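Local coordinates for glycosylation Associate Protein 1 (Streptococcus agalactiae serotype V, PDB 6OYC) that probably takes part, in complex with its partner proteins Gap2 and Gap3, in the glycosylation and accessory Sec export of a streptococcal adhesin, at residues I443-L454 against F457-I467. Sequence-based numbering, arbitrary orientation.
Sequences ISSGIPQINTIL and FVEHRKNGYII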
ATOM      1  N   ILE A 443       2.405 -10.170 -13.114  1.00 39.66           N
ATOM      2  CA  ILE A 443       3.454  -9.776 -14.051  1.00 40.97           C
ATOM      3  C   ILE A 443       4.815  -9.683 -13.379  1.00 45.84           C
ATOM      4  O   ILE A 443       5.833  -9.652 -14.077  1.00 51.64           O
ATOM      5  CB  ILE A 443       3.176  -8.422 -14.739  1.00 39.31           C
ATOM      6  CG1 ILE A 443       3.284  -7.277 -13.733  1.00 40.14           C
ATOM      7  CG2 ILE A 443       1.823  -8.389 -15.431  1.00 40.22           C
ATOM      8  CD1 ILE A 443       3.073  -5.888 -14.360  1.00 42.16           C
ATOM      9  N   SER A 444       4.865  -9.590 -12.047  1.00 41.27           N
ATOM     10  CA  SER A 444       6.142  -9.485 -11.357  1.00 42.74           C
ATOM     11  C   SER A 444       6.742 -10.848 -11.051  1.00 42.30           C
ATOM     12  O   SER A 444       7.953 -10.944 -10.829  1.00 38.70           O
ATOM     13  CB  SER A 444       5.983  -8.698 -10.044  1.00 39.39           C
ATOM     14  OG  SER A 444       5.677  -7.339 -10.279  1.00 39.94           O
ATOM     15  N   SER A 445       5.910 -11.887 -11.030  1.00 37.70           N
ATOM     16  CA  SER A 445       6.315 -13.238 -10.679  1.00 40.76           C
ATOM     17  C   SER A 445       6.342 -14.182 -11.869  1.00 40.92           C
ATOM     18  O   SER A 445       6.864 -15.295 -11.749  1.00 38.71           O
ATOM     19  CB  SER A 445       5.354 -13.809  -9.631  1.00 37.63           C
ATOM     20  OG  SER A 445       4.061 -13.902 -10.212  1.00 39.91           O
ATOM     21  N   GLY A 446       5.801 -13.768 -13.011  1.00 41.71           N
ATOM     22  CA  GLY A 446       5.630 -14.663 -14.123  1.00 45.53           C
ATOM     23  C   GLY A 446       4.486 -15.631 -13.986  1.00 40.70           C
ATOM     24  O   GLY A 446       4.193 -16.340 -14.950  1.00 46.16           O
ATOM     25  N   ILE A 447       3.848 -15.704 -12.822  1.00 39.95           N
ATOM     26  CA  ILE A 447       2.703 -16.603 -12.656  1.00 37.87           C
ATOM     27  C   ILE A 447       1.606 -16.195 -13.634  1.00 40.95           C
ATOM     28  O   ILE A 447       1.241 -14.998 -13.695  1.00 35.75           O
ATOM     29  CB  ILE A 447       2.193 -16.570 -11.209  1.00 35.64           C
ATOM     30  CG1 ILE A 447       3.313 -16.951 -10.233  1.00 36.38           C
ATOM     31  CG2 ILE A 447       0.972 -17.485 -11.036  1.00 32.59           C
ATOM     32  CD1 ILE A 447       2.865 -16.999  -8.768  1.00 31.06           C
ATOM     33  N   PRO A 448       1.079 -17.119 -14.440  1.00 38.24           N
ATOM     34  CA  PRO A 448       0.049 -16.746 -15.419  1.00 36.78           C
ATOM     35  C   PRO A 448      -1.302 -16.514 -14.748  1.00 35.89           C
ATOM     36  O   PRO A 448      -1.633 -17.131 -13.728  1.00 34.37           O
ATOM     37  CB  PRO A 448       0.008 -17.962 -16.361  1.00 40.77           C
ATOM     38  CG  PRO A 448       0.368 -19.139 -15.446  1.00 39.03           C
ATOM     39  CD  PRO A 448       1.397 -18.563 -14.467  1.00 38.76           C
ATOM     40  N   GLN A 449      -2.093 -15.616 -15.341  1.00 33.33           N
ATOM     41  CA  GLN A 449      -3.359 -15.188 -14.751  1.00 40.06           C
ATOM     42  C   GLN A 449      -4.547 -15.525 -15.641  1.00 35.26           C
ATOM     43  O   GLN A 449      -4.523 -15.263 -16.841  1.00 34.70           O
ATOM     44  CB  GLN A 449      -3.372 -13.677 -14.509  1.00 34.41           C
ATOM     45  CG  GLN A 449      -2.271 -13.188 -13.644  1.00 38.27           C
ATOM     46  CD  GLN A 449      -2.136 -11.689 -13.747  1.00 39.74           C
ATOM     47  OE1 GLN A 449      -3.010 -10.941 -13.305  1.00 37.05           O
ATOM     48  NE2 GLN A 449      -1.052 -11.243 -14.356  1.00 38.63           N
ATOM     49  N   ILE A 450      -5.616 -16.031 -15.044  1.00 30.99           N
ATOM     50  CA  ILE A 450      -6.862 -16.267 -15.769  1.00 37.93           C
ATOM     51  C   ILE A 450      -7.870 -15.196 -15.363  1.00 36.16           C
ATOM     52  O   ILE A 450      -8.243 -15.099 -14.187  1.00 36.39           O
ATOM     53  CB  ILE A 450      -7.430 -17.674 -15.516  1.00 37.54           C
ATOM     54  CG1 ILE A 450      -6.466 -18.753 -16.014  1.00 35.14           C
ATOM     55  CG2 ILE A 450      -8.797 -17.806 -16.198  1.00 38.48           C
ATOM     56  CD1 ILE A 450      -6.941 -20.169 -15.715  1.00 36.42           C
ATOM     57  N   ASN A 451      -8.327 -14.416 -16.340  1.00 35.49           N
ATOM     58  CA  ASN A 451      -9.319 -13.366 -16.159  1.00 38.01           C
ATOM     59  C   ASN A 451     -10.504 -13.625 -17.090  1.00 39.65           C
ATOM     60  O   ASN A 451     -10.415 -14.408 -18.035  1.00 41.63           O
ATOM     61  CB  ASN A 451      -8.711 -11.974 -16.433  1.00 33.39           C
ATOM     62  CG  ASN A 451      -7.397 -11.731 -15.675  1.00 35.71           C
ATOM     63  OD1 ASN A 451      -6.385 -11.386 -16.272  1.00 36.21           O
ATOM     64  ND2 ASN A 451      -7.416 -11.929 -14.357  1.00 34.61           N
ATOM     65  N   THR A 452     -11.627 -12.966 -16.819  1.00 39.01           N
ATOM     66  CA  THR A 452     -12.738 -12.934 -17.765  1.00 38.92           C
ATOM     67  C   THR A 452     -12.792 -11.644 -18.568  1.00 43.23           C
ATOM     68  O   THR A 452     -13.725 -11.461 -19.351  1.00 47.58           O
ATOM     69  CB  THR A 452     -14.077 -13.106 -17.045  1.00 37.33           C
ATOM     70  OG1 THR A 452     -14.169 -12.150 -15.979  1.00 39.03           O
ATOM     71  CG2 THR A 452     -14.210 -14.496 -16.501  1.00 40.22           C
ATOM     72  N   ILE A 453     -11.844 -10.728 -18.371  1.00 40.71           N
ATOM     73  CA  ILE A 453     -11.854  -9.441 -19.049  1.00 43.39           C
ATOM     74  C   ILE A 453     -10.451  -9.148 -19.553  1.00 47.75           C
ATOM     75  O   ILE A 453      -9.462  -9.696 -19.063  1.00 46.51           O
ATOM     76  CB  ILE A 453     -12.324  -8.299 -18.128  1.00 43.53           C
ATOM     77  CG1 ILE A 453     -11.210  -7.946 -17.136  1.00 41.65           C
ATOM     78  CG2 ILE A 453     -13.578  -8.702 -17.379  1.00 39.22           C
ATOM     79  CD1 ILE A 453     -11.586  -6.880 -16.142  1.00 37.58           C
ATOM     80  N   LEU A 454     -10.378  -8.274 -20.548  1.00 44.66           N
ATOM     81  CA  LEU A 454      -9.097  -7.775 -21.003  1.00 47.69           C
ATOM     82  C   LEU A 454      -8.571  -6.748 -20.012  1.00 49.26           C
ATOM     83  O   LEU A 454      -9.317  -5.917 -19.488  1.00 51.94           O
ATOM     84  CB  LEU A 454      -9.218  -7.146 -22.393  1.00 53.49           C
ATOM     85  CG  LEU A 454      -7.925  -6.708 -23.101  1.00 61.57           C
ATOM     86  CD1 LEU A 454      -7.489  -5.263 -22.738  1.00 59.65           C
ATOM     87  CD2 LEU A 454      -6.789  -7.721 -22.852  1.00 63.55           C
ATOM     88  N   PHE A 457      -2.598  -5.981 -18.127  1.00 44.12           N
ATOM     89  CA  PHE A 457      -1.611  -6.831 -17.474  1.00 42.43           C
ATOM     90  C   PHE A 457      -1.386  -8.159 -18.171  1.00 45.29           C
ATOM     91  O   PHE A 457      -0.333  -8.775 -17.966  1.00 45.03           O
ATOM     92  CB  PHE A 457      -2.034  -7.115 -16.028  1.00 44.21           C
ATOM     93  CG  PHE A 457      -1.889  -5.940 -15.135  1.00 45.42           C
ATOM     94  CD1 PHE A 457      -0.691  -5.710 -14.463  1.00 42.31           C
ATOM     95  CD2 PHE A 457      -2.930  -5.030 -15.001  1.00 43.49           C
ATOM     96  CE1 PHE A 457      -0.548  -4.615 -13.650  1.00 38.25           C
ATOM     97  CE2 PHE A 457      -2.790  -3.931 -14.188  1.00 42.19           C
ATOM     98  CZ  PHE A 457      -1.605  -3.724 -13.511  1.00 40.50           C
ATOM     99  N   VAL A 458      -2.354  -8.638 -18.940  1.00 44.32           N
ATOM    100  CA  VAL A 458      -2.323  -9.992 -19.478  1.00 45.05           C
ATOM    101  C   VAL A 458      -2.447  -9.908 -20.988  1.00 47.25           C
ATOM    102  O   VAL A 458      -3.340  -9.228 -21.505  1.00 47.18           O
ATOM    103  CB  VAL A 458      -3.449 -10.864 -18.892  1.00 45.19           C
ATOM    104  CG1 VAL A 458      -3.576 -12.163 -19.680  1.00 45.88           C
ATOM    105  CG2 VAL A 458      -3.204 -11.137 -17.414  1.00 41.39           C
ATOM    106  N   GLU A 459      -1.534 -10.567 -21.689  1.00 48.51           N
ATOM    107  CA  GLU A 459      -1.697 -10.867 -23.104  1.00 53.19           C
ATOM    108  C   GLU A 459      -2.174 -12.311 -23.214  1.00 51.24           C
ATOM    109  O   GLU A 459      -1.503 -13.226 -22.725  1.00 51.72           O
ATOM    110  CB  GLU A 459      -0.394 -10.653 -23.875  1.00 53.84           C
ATOM    111  CG  GLU A 459      -0.058  -9.187 -24.146  1.00 58.82           C
ATOM    112  CD  GLU A 459       1.131  -9.026 -25.073  1.00 64.30           C
ATOM    113  OE1 GLU A 459       0.979  -9.275 -26.289  1.00 65.06           O
ATOM    114  OE2 GLU A 459       2.222  -8.659 -24.586  1.00 66.51           O
ATOM    115  N   HIS A 460      -3.346 -12.500 -23.819  1.00 54.81           N
ATOM    116  CA  HIS A 460      -3.945 -13.823 -23.967  1.00 49.81           C
ATOM    117  C   HIS A 460      -2.943 -14.822 -24.530  1.00 50.75           C
ATOM    118  O   HIS A 460      -2.215 -14.519 -25.477  1.00 52.87           O
ATOM    119  CB  HIS A 460      -5.167 -13.720 -24.882  1.00 47.18           C
ATOM    120  CG  HIS A 460      -5.945 -14.991 -25.009  1.00 54.33           C
ATOM    121  ND1 HIS A 460      -6.464 -15.663 -23.924  1.00 54.32           N
ATOM    122  CD2 HIS A 460      -6.310 -15.705 -26.102  1.00 49.69           C
ATOM    123  CE1 HIS A 460      -7.117 -16.735 -24.342  1.00 53.62           C
ATOM    124  NE2 HIS A 460      -7.038 -16.781 -25.659  1.00 53.78           N
ATOM    125  N   ARG A 461      -2.891 -16.008 -23.912  1.00 52.89           N
ATOM    126  CA  ARG A 461      -2.055 -17.137 -24.330  1.00 53.70           C
ATOM    127  C   ARG A 461      -0.564 -16.805 -24.345  1.00 52.12           C
ATOM    128  O   ARG A 461       0.237 -17.545 -24.926  1.00 54.39           O
ATOM    129  CB  ARG A 461      -2.487 -17.682 -25.701  1.00 56.97           C
ATOM    130  CG  ARG A 461      -3.863 -18.358 -25.711  1.00 62.23           C
ATOM    131  CD  ARG A 461      -4.318 -18.692 -27.134  1.00 68.11           C
ATOM    132  NE  ARG A 461      -3.548 -19.803 -27.688  1.00 82.36           N
ATOM    133  CZ  ARG A 461      -4.014 -21.041 -27.811  1.00 86.09           C
ATOM    134  NH1 ARG A 461      -5.256 -21.322 -27.427  1.00 80.00           N
ATOM    135  NH2 ARG A 461      -3.240 -21.993 -28.319  1.00 93.41           N
ATOM    136  N   LYS A 462      -0.160 -15.716 -23.708  1.00 51.69           N
ATOM    137  CA  LYS A 462       1.253 -15.395 -23.551  1.00 52.04           C
ATOM    138  C   LYS A 462       1.682 -15.435 -22.097  1.00 50.85           C
ATOM    139  O   LYS A 462       2.690 -16.074 -21.764  1.00 52.24           O
ATOM    140  CB  LYS A 462       1.554 -14.010 -24.146  1.00 55.43           C
ATOM    141  CG  LYS A 462       1.451 -13.930 -25.659  1.00 60.26           C
ATOM    142  CD  LYS A 462       2.188 -12.711 -26.194  1.00 63.18           C
ATOM    143  CE  LYS A 462       1.964 -12.544 -27.682  1.00 65.73           C
ATOM    144  NZ  LYS A 462       2.202 -13.831 -28.412  1.00 76.83           N
ATOM    145  N   ASN A 463       0.934 -14.758 -21.218  1.00 48.15           N
ATOM    146  CA  ASN A 463       1.171 -14.805 -19.779  1.00 48.23           C
ATOM    147  C   ASN A 463      -0.146 -14.951 -19.036  1.00 46.93           C
ATOM    148  O   ASN A 463      -0.234 -14.599 -17.855  1.00 45.75           O
ATOM    149  CB  ASN A 463       1.930 -13.555 -19.293  1.00 49.35           C
ATOM    150  CG  ASN A 463       1.082 -12.279 -19.333  1.00 50.65           C
ATOM    151  OD1 ASN A 463       0.226 -12.097 -20.211  1.00 48.08           O
ATOM    152  ND2 ASN A 463       1.329 -11.386 -18.380  1.00 47.75           N
ATOM    153  N   GLY A 464      -1.173 -15.439 -19.712  1.00 45.66           N
ATOM    154  CA  GLY A 464      -2.477 -15.575 -19.096  1.00 43.65           C
ATOM    155  C   GLY A 464      -3.478 -16.100 -20.103  1.00 47.02           C
ATOM    156  O   GLY A 464      -3.145 -16.421 -21.251  1.00 48.72           O
ATOM    157  N   TYR A 465      -4.719 -16.191 -19.651  1.00 43.90           N
ATOM    158  CA  TYR A 465      -5.778 -16.772 -20.461  1.00 46.96           C
ATOM    159  C   TYR A 465      -7.088 -16.102 -20.084  1.00 45.40           C
ATOM    160  O   TYR A 465      -7.464 -16.080 -18.904  1.00 43.24           O
ATOM    161  CB  TYR A 465      -5.855 -18.284 -20.252  1.00 46.36           C
ATOM    162  CG  TYR A 465      -6.631 -19.028 -21.321  1.00 52.32           C
ATOM    163  CD1 TYR A 465      -8.026 -19.018 -21.333  1.00 51.83           C
ATOM    164  CD2 TYR A 465      -5.970 -19.763 -22.305  1.00 54.32           C
ATOM    165  CE1 TYR A 465      -8.747 -19.716 -22.301  1.00 55.41           C
ATOM    166  CE2 TYR A 465      -6.685 -20.465 -23.283  1.00 59.71           C
ATOM    167  CZ  TYR A 465      -8.070 -20.436 -23.273  1.00 58.13           C
ATOM    168  OH  TYR A 465      -8.776 -21.119 -24.234  1.00 66.80           O
ATOM    169  N   ILE A 466      -7.763 -15.544 -21.082  1.00 42.19           N
ATOM    170  CA  ILE A 466      -9.036 -14.863 -20.890  1.00 46.20           C
ATOM    171  C   ILE A 466     -10.157 -15.821 -21.277  1.00 48.06           C
ATOM    172  O   ILE A 466     -10.258 -16.236 -22.439  1.00 46.99           O
ATOM    173  CB  ILE A 466      -9.098 -13.563 -21.707  1.00 45.07           C
ATOM    174  CG1 ILE A 466      -7.879 -12.688 -21.399  1.00 47.17           C
ATOM    175  CG2 ILE A 466     -10.373 -12.810 -21.403  1.00 45.81           C
ATOM    176  CD1 ILE A 466      -7.912 -11.341 -22.096  1.00 49.66           C
ATOM    177  N   ILE A 467     -10.988 -16.182 -20.308  1.00 47.15           N
ATOM    178  CA  ILE A 467     -12.109 -17.084 -20.538  1.00 49.41           C
ATOM    179  C   ILE A 467     -13.366 -16.259 -20.791  1.00 48.91           C
ATOM    180  O   ILE A 467     -13.587 -15.212 -20.162  1.00 46.68           O
ATOM    181  CB  ILE A 467     -12.303 -18.068 -19.363  1.00 47.30           C
ATOM    182  CG1 ILE A 467     -12.613 -17.328 -18.070  1.00 42.90           C
ATOM    183  CG2 ILE A 467     -11.062 -18.926 -19.162  1.00 46.36           C
ATOM    184  CD1 ILE A 467     -12.961 -18.236 -16.920  1.00 41.52           C
TER
HETATM  185  O   HOH W   1       0.984 -13.171 -15.286  1.00 39.58           O
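Gln449 N donates to Asn463 O at 3.3 Å, the first of four backbone bonds that pair strand 449-451 with strand 464-466 in parallel. The rest alternate in direction: Tyr465 N to Gln449 O, Asn451 N to Tyr465 O, and Ile467 N to Asn451 O, the last the shortest at 2.9 Å. CA-H...O contacts run between them, as from Ile450 CA to Tyr465 O.

A water bound by Gln449 NE2 (3.0 Å) and by Asn463 O sits at the start of the pairing, beside the Ile447 carbonyl. The Asn463 amide braces the returning loop: ND2 reaches Phe457 O at 3.1 Å, with the acceptor in the amide plane, while OD1 takes the N-H of Glu459.

Side-chain packing lies on both faces. On the side of Gln449 and Asn451, Val458 CG2 lies against both amide ends, 3.7 Å from Gln449 NE2 and 3.4 Å from Asn451 OD1; Asn451 ND2 is tied to the Asp429 carbonyl. Farther along, the packing is apolar, Ile466 CD1 meeting Leu454 CD2 at 3.9 Å. On the other face Ile450 CG2 meets Ile467 CG2 at 3.9 Å, the two side chains crossing at about a right angle, and helix 473-481 packs over Ile450 and Tyr465. At the helix end, Ile443 sets CG2 and CD1 against the edge of the Phe457 ring.

Strand 464-466 is an edge strand of the six-stranded parallel sheet within this chain, consistent with the C-terminal Rossmann-like domain of a GT-B-type fold. Main-chain bonds fix its register, while the Asn463 amide ties down the loop leading into it.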